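Local coordinates for putative branched-chain amino acid transport system substrate-binding protein (Rhodopseudomonas palustris, PDB 3TX6), which probably delivers aromatic acids related to p-coumarate to an ABC transporter as its periplasmic solute-binding component, and here holds 3-(4-hydroxyphenyl)pyruvic acid, at residues 269-272 against 273-277; 283-286 against 287-291. All blocks are in the same frame, centred on the assembly; numbering follows the deposited sequence.

Contact 1. Residues 269-272 against 273-277; sequences TAYE and AKYGP
Tyr271 and Tyr275 sit one turn apart at the C-terminal end of helix 261-275, joined first through the backbone: Tyr275 N donates to Tyr271 O over 2.8 Å. A turn's offset also pairs Ala273 N with Thr269 O at 3.0 Å, while Lys274 N has only weak bonds, to the carbonyls of Ala270 and Tyr271. The last bond, Gly276 N to Glu272 O at 2.8 Å, reaches its acceptor from above the carbonyl plane, as the chain turns out of the helix with positive phi at Gly276. In this backbone a CB at Gly276 would collide with the carbonyl oxygen of Tyr275 and crowd CD of Pro277. With CG of Tyr271 opposite its own nitrogen (chi1 -161°) and CG of Tyr275 beside its own (chi1 -59°), the two rings meet obliquely, their planes at 42°. The CD2 corner of Tyr275 lies over one face of Tyr271, off centre toward the rim, 3.4 Å from Tyr271 CE1. On Tyr275, CG of Lys274 lies over the ring centre. Replacing Tyr271 by alanine would probably leave the CD2 corner of Tyr275 without its aromatic neighbour and Asn29 without a weak hydrogen-bond partner. The carboxylate of Glu272 forms a salt bridge to Arg280 beyond the turn, and Lys274 one to Glu32. Loss of helical geometry at a positive-phi glycine, the very residue whose N-H makes the last i to i+4 bond, is typical of a glycine-terminated helix C-terminus.

Contact 2. Residues 283-286 against 287-291; sequences FAAH and SFDAF. With ENO (3-(4-hydroxy-phenyl)pyruvic acid), chain D.
His286 and Asp289, three residues apart on helix 282-304, are joined through a water, and the histidine carries the link on to the bound 3-(4-hydroxyphenyl)pyruvic acid. CB of His286 lies against its own backbone, near Ser287 N at 3.2 Å, a spacing that the covalent geometry sets. From there CG stands beside the backbone N, opposite the carbonyl carbon (chi1 -60°), and the ring extends toward the ligand. On one edge, ND1 of His286 is hydrogen-bonded at 2.9 Å to the water, which lies in the ring plane and donates to Asp289 OD2 at 2.8 Å. CD2 and CE1 flank the far end of the ring, each 3.5 Å from ENO O3. Between them NE2 makes a short hydrogen bond of 2.6 Å to the same phenolic oxygen, with either atom a possible donor. Phe283 adds an apolar contact one turn earlier: ENO C8 lies in the plane of its ring, at the edge, 3.8 Å from Phe283 CE1. The Asp289 carboxylate has further partners in Ser329 and the backbone nitrogen of Gln330, which help to fix its position, and Asp289 N donates to Ala285 O at 2.8 Å. OG of Ser287 is hydrogen-bonded to the carbonyl of Glu27. Both ring nitrogens of His286 are thus engaged, and the ordered water with Asp289 behind it forms a second shell that probably limits rotation of the imidazole, so that NE2 stays turned to the phenolic oxygen.

Contact 1 closes helix 261-275, and contact 2 opens the next helix, 282-304, after a short connection, so the two are consecutive along the chain with centres about 15 Å apart. They touch where Tyr271 CE2 packs on Ala284 CB at 4.1 Å. Helix 21-29 bridges them further: Pro26 meets both Tyr271 and Ala284. Their settings differ, since contact 1 lies at the surface and contact 2 is buried, its centre about 9 Å from that of the chain. Only contact 2 reaches the ligand, through Phe283 and His286; Gln282, just before it, also binds the ligand, together with Arg174, Ser199 and Thr79.

Contact 1. Residues 269-272 against 273-277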
ATOM      1  N   THR A 269       7.782  14.029 -10.072  1.00 17.18           N
ATOM      2  CA  THR A 269       8.796  14.976 -10.539  1.00 18.41           C
ATOM      3  C   THR A 269       9.918  15.069  -9.496  1.00 20.63           C
ATOM      4  O   THR A 269      11.092  14.998  -9.822  1.00 20.21           O
ATOM      5  CB  THR A 269       8.167  16.345 -10.856  1.00 21.25           C
ATOM      6  OG1 THR A 269       7.198  16.162 -11.885  1.00 25.53           O
ATOM      7  CG2 THR A 269       9.212  17.302 -11.289  1.00 26.56           C
ATOM      8  N   ALA A 270       9.550  15.201  -8.234  1.00 19.61           N
ATOM      9  CA  ALA A 270      10.530  15.367  -7.160  1.00 17.18           C
ATOM     10  C   ALA A 270      11.375  14.076  -6.993  1.00 16.70           C
ATOM     11  O   ALA A 270      12.601  14.116  -6.945  1.00 18.85           O
ATOM     12  CB  ALA A 270       9.840  15.730  -5.863  1.00 20.52           C
ATOM     13  N   TYR A 271      10.692  12.941  -6.880  1.00 17.17           N
ATOM     14  CA  TYR A 271      11.357  11.680  -6.603  1.00 16.60           C
ATOM     15  C   TYR A 271      12.267  11.305  -7.783  1.00 16.00           C
ATOM     16  O   TYR A 271      13.402  10.879  -7.584  1.00 16.95           O
ATOM     17  CB  TYR A 271      10.316  10.562  -6.340  1.00 15.78           C
ATOM     18  CG  TYR A 271      10.912   9.377  -5.601  1.00 14.09           C
ATOM     19  CD1 TYR A 271      11.711   8.432  -6.283  1.00 14.51           C
ATOM     20  CD2 TYR A 271      10.790   9.239  -4.237  1.00 13.97           C
ATOM     21  CE1 TYR A 271      12.312   7.374  -5.612  1.00 14.96           C
ATOM     22  CE2 TYR A 271      11.384   8.206  -3.579  1.00 15.68           C
ATOM     23  CZ  TYR A 271      12.191   7.288  -4.268  1.00 14.79           C
ATOM     24  OH  TYR A 271      12.816   6.260  -3.567  1.00 14.84           O
ATOM     25  N   GLU A 272      11.746  11.451  -8.997  1.00 17.45           N
ATOM     26  CA  GLU A 272      12.508  11.047 -10.179  1.00 16.87           C
ATOM     27  C   GLU A 272      13.624  12.044 -10.508  1.00 18.06           C
ATOM     28  O   GLU A 272      14.612  11.643 -11.079  1.00 17.77           O
ATOM     29  CB  GLU A 272      11.551  10.792 -11.350  1.00 18.07           C
ATOM     30  CG  GLU A 272      10.580   9.655 -10.979  1.00 19.88           C
ATOM     31  CD  GLU A 272       9.632   9.234 -12.074  1.00 20.18           C
ATOM     32  OE1 GLU A 272       9.173  10.115 -12.842  1.00 22.74           O
ATOM     33  OE2 GLU A 272       9.331   8.009 -12.161  1.00 18.56           O
ATOM     34  N   ALA A 273      13.501  13.310 -10.124  1.00 17.54           N
ATOM     35  CA  ALA A 273      14.633  14.237 -10.258  1.00 19.78           C
ATOM     36  C   ALA A 273      15.829  13.806  -9.387  1.00 18.37           C
ATOM     37  O   ALA A 273      16.975  13.833  -9.845  1.00 18.70           O
ATOM     38  CB  ALA A 273      14.220  15.670  -9.969  1.00 21.16           C
ATOM     39  N   LYS A 274      15.567  13.307  -8.173  1.00 17.22           N
ATOM     40  CA  LYS A 274      16.674  12.880  -7.315  1.00 16.54           C
ATOM     41  C   LYS A 274      17.129  11.443  -7.631  1.00 14.89           C
ATOM     42  O   LYS A 274      18.305  11.123  -7.556  1.00 16.83           O
ATOM     43  CB  LYS A 274      16.314  13.025  -5.847  1.00 18.29           C
ATOM     44  CG  LYS A 274      17.494  12.700  -4.930  1.00 20.11           C
ATOM     45  CD  LYS A 274      17.282  13.200  -3.522  1.00 20.22           C
ATOM     46  CE  LYS A 274      18.432  12.783  -2.617  1.00 22.86           C
ATOM     47  NZ  LYS A 274      18.377  13.553  -1.322  1.00 26.69           N
ATOM     48  N   TYR A 275      16.198  10.550  -7.911  1.00 14.97           N
ATOM     49  CA  TYR A 275      16.523   9.122  -7.975  1.00 14.74           C
ATOM     50  C   TYR A 275      16.469   8.540  -9.398  1.00 15.96           C
ATOM     51  O   TYR A 275      16.822   7.396  -9.596  1.00 15.80           O
ATOM     52  CB  TYR A 275      15.686   8.322  -6.968  1.00 14.18           C
ATOM     53  CG  TYR A 275      15.889   8.784  -5.540  1.00 13.61           C
ATOM     54  CD1 TYR A 275      17.080   8.542  -4.889  1.00 13.99           C
ATOM     55  CD2 TYR A 275      14.912   9.507  -4.864  1.00 13.44           C
ATOM     56  CE1 TYR A 275      17.315   8.962  -3.619  1.00 13.74           C
ATOM     57  CE2 TYR A 275      15.141   9.952  -3.543  1.00 14.62           C
ATOM     58  CZ  TYR A 275      16.321   9.650  -2.923  1.00 14.21           C
ATOM     59  OH  TYR A 275      16.583  10.094  -1.667  1.00 16.56           O
ATOM     60  N   GLY A 276      16.040   9.357 -10.369  1.00 16.11           N
ATOM     61  CA  GLY A 276      16.136   9.009 -11.770  1.00 16.62           C
ATOM     62  C   GLY A 276      14.807   8.677 -12.418  1.00 15.81           C
ATOM     63  O   GLY A 276      13.813   8.391 -11.742  1.00 17.06           O
ATOM     64  N   PRO A 277      14.788   8.685 -13.741  1.00 17.18           N
ATOM     65  CA  PRO A 277      13.589   8.354 -14.425  1.00 16.83           C
ATOM     66  C   PRO A 277      12.994   7.004 -14.086  1.00 17.34           C
ATOM     67  O   PRO A 277      13.700   6.017 -13.838  1.00 18.79           O
ATOM     68  CB  PRO A 277      13.980   8.450 -15.890  1.00 20.20           C
ATOM     69  CG  PRO A 277      15.096   9.458 -15.902  1.00 23.95           C
ATOM     70  CD  PRO A 277      15.853   9.144 -14.648  1.00 19.96           C
TER

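Contact 2. Residues 283-286 against 287-291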
ATOM      1  N   PHE A 283       4.795   2.779  -3.376  1.00 14.91           N
ATOM      2  CA  PHE A 283       5.144   2.872  -1.941  1.00 13.30           C
ATOM      3  C   PHE A 283       5.536   4.288  -1.513  1.00 12.27           C
ATOM      4  O   PHE A 283       5.036   4.818  -0.502  1.00 14.18           O
ATOM      5  CB  PHE A 283       6.239   1.826  -1.636  1.00 13.46           C
ATOM      6  CG  PHE A 283       5.876   0.501  -2.223  1.00 14.10           C
ATOM      7  CD1 PHE A 283       4.775  -0.159  -1.758  1.00 17.10           C
ATOM      8  CD2 PHE A 283       6.583  -0.047  -3.302  1.00 16.14           C
ATOM      9  CE1 PHE A 283       4.343  -1.318  -2.361  1.00 16.84           C
ATOM     10  CE2 PHE A 283       6.166  -1.236  -3.896  1.00 18.21           C
ATOM     11  CZ  PHE A 283       5.032  -1.880  -3.420  1.00 18.37           C
ATOM     12  N   ALA A 284       6.383   4.943  -2.324  1.00 13.90           N
ATOM     13  CA  ALA A 284       6.732   6.351  -2.082  1.00 15.23           C
ATOM     14  C   ALA A 284       5.431   7.186  -1.891  1.00 13.72           C
ATOM     15  O   ALA A 284       5.367   8.105  -1.093  1.00 14.50           O
ATOM     16  CB  ALA A 284       7.546   6.915  -3.229  1.00 15.47           C
ATOM     17  N   ALA A 285       4.437   6.888  -2.729  1.00 13.68           N
ATOM     18  CA  ALA A 285       3.197   7.601  -2.753  1.00 13.94           C
ATOM     19  C   ALA A 285       2.444   7.489  -1.439  1.00 13.45           C
ATOM     20  O   ALA A 285       1.730   8.428  -1.078  1.00 13.74           O
ATOM     21  CB  ALA A 285       2.359   7.125  -3.935  1.00 16.04           C
ATOM     22  N   HIS A 286       2.547   6.369  -0.732  1.00 15.00           N
ATOM     23  CA  HIS A 286       1.792   6.243   0.518  1.00 13.66           C
ATOM     24  C   HIS A 286       2.291   7.177   1.591  1.00 14.14           C
ATOM     25  O   HIS A 286       1.466   7.780   2.280  1.00 14.20           O
ATOM     26  CB  HIS A 286       1.731   4.813   1.029  1.00 15.40           C
ATOM     27  CG  HIS A 286       1.088   3.849   0.088  1.00 16.45           C
ATOM     28  ND1 HIS A 286      -0.032   4.130  -0.651  1.00 17.70           N
ATOM     29  CD2 HIS A 286       1.450   2.543  -0.223  1.00 16.84           C
ATOM     30  CE1 HIS A 286      -0.357   3.026  -1.382  1.00 17.38           C
ATOM     31  NE2 HIS A 286       0.542   2.070  -1.125  1.00 20.53           N
ATOM     32  N   SER A 287       3.610   7.296   1.781  1.00 14.43           N
ATOM     33  CA  SER A 287       4.103   8.273   2.746  1.00 15.99           C
ATOM     34  C   SER A 287       3.829   9.719   2.294  1.00 14.74           C
ATOM     35  O   SER A 287       3.382  10.549   3.084  1.00 14.70           O
ATOM     36  CB  SER A 287       5.572   8.066   3.153  1.00 17.45           C
ATOM     37  OG  SER A 287       6.332   8.126   2.048  1.00 19.57           O
ATOM     38  N   PHE A 288       4.039  10.017   1.017  1.00 13.68           N
ATOM     39  CA  PHE A 288       3.706  11.326   0.467  1.00 15.18           C
ATOM     40  C   PHE A 288       2.233  11.674   0.735  1.00 14.36           C
ATOM     41  O   PHE A 288       1.913  12.775   1.182  1.00 15.73           O
ATOM     42  CB  PHE A 288       4.024  11.347  -1.023  1.00 15.40           C
ATOM     43  CG  PHE A 288       3.772  12.650  -1.698  1.00 15.32           C
ATOM     44  CD1 PHE A 288       4.761  13.629  -1.718  1.00 16.24           C
ATOM     45  CD2 PHE A 288       2.597  12.895  -2.368  1.00 15.34           C
ATOM     46  CE1 PHE A 288       4.578  14.811  -2.373  1.00 17.82           C
ATOM     47  CE2 PHE A 288       2.422  14.093  -3.047  1.00 16.79           C
ATOM     48  CZ  PHE A 288       3.404  15.050  -3.027  1.00 19.25           C
ATOM     49  N   ASP A 289       1.350  10.727   0.437  1.00 14.03           N
ATOM     50  CA  ASP A 289      -0.088  10.967   0.577  1.00 15.23           C
ATOM     51  C   ASP A 289      -0.487  11.120   2.048  1.00 13.59           C
ATOM     52  O   ASP A 289      -1.399  11.865   2.360  1.00 15.17           O
ATOM     53  CB  ASP A 289      -0.862   9.831  -0.042  1.00 14.55           C
ATOM     54  CG  ASP A 289      -0.808   9.830  -1.552  1.00 16.12           C
ATOM     55  OD1 ASP A 289      -0.265  10.797  -2.127  1.00 16.45           O
ATOM     56  OD2 ASP A 289      -1.367   8.888  -2.150  1.00 15.68           O
ATOM     57  N   ALA A 290       0.175  10.386   2.948  1.00 13.70           N
ATOM     58  CA  ALA A 290      -0.121  10.528   4.360  1.00 13.33           C
ATOM     59  C   ALA A 290       0.061  11.997   4.797  1.00 13.32           C
ATOM     60  O   ALA A 290      -0.726  12.547   5.602  1.00 13.61           O
ATOM     61  CB  ALA A 290       0.713   9.588   5.222  1.00 14.81           C
ATOM     62  N   PHE A 291       1.081  12.661   4.267  1.00 13.98           N
ATOM     63  CA  PHE A 291       1.292  14.086   4.537  1.00 13.70           C
ATOM     64  C   PHE A 291       0.275  14.970   3.857  1.00 16.37           C
ATOM     65  O   PHE A 291      -0.069  16.005   4.415  1.00 15.32           O
ATOM     66  CB  PHE A 291       2.729  14.504   4.240  1.00 13.93           C
ATOM     67  CG  PHE A 291       3.712  14.075   5.327  1.00 15.47           C
ATOM     68  CD1 PHE A 291       4.184  12.758   5.386  1.00 15.45           C
ATOM     69  CD2 PHE A 291       4.144  14.980   6.279  1.00 15.98           C
ATOM     70  CE1 PHE A 291       5.060  12.379   6.379  1.00 15.66           C
ATOM     71  CE2 PHE A 291       5.037  14.604   7.263  1.00 19.51           C
ATOM     72  CZ  PHE A 291       5.508  13.316   7.311  1.00 15.96           C
TER
HETATM   73  O4  ENO D 386       1.077  -5.124   2.801  1.00 19.20           O
HETATM   74  C9  ENO D 386       2.093  -2.641   0.694  1.00 16.67           C
HETATM   75  C8  ENO D 386       1.514  -1.517   0.141  1.00 17.51           C
HETATM   76  C7  ENO D 386       0.549  -1.625  -0.873  1.00 17.59           C
HETATM   77  C6  ENO D 386       0.119  -2.886  -1.237  1.00 16.77           C
HETATM   78  C5  ENO D 386       0.706  -4.028  -0.702  1.00 18.95           C
HETATM   79  C4  ENO D 386       1.697  -3.920   0.289  1.00 16.72           C
HETATM   80  O3  ENO D 386      -0.017  -0.460  -1.376  1.00 25.70           O
HETATM   81  C3  ENO D 386       2.388  -5.140   0.829  1.00 20.31           C
HETATM   82  C2  ENO D 386       1.916  -5.721   2.106  1.00 19.53           C
HETATM   83  C1  ENO D 386       2.567  -6.941   2.564  1.00 19.53           C
HETATM   84  O2  ENO D 386       2.214  -7.408   3.667  1.00 18.36           O
HETATM   85  O1  ENO D 386       3.455  -7.509   1.860  1.00 20.01           O
HETATM   86  O   HOH W   1      -1.537   6.591  -0.635  1.00 15.37           O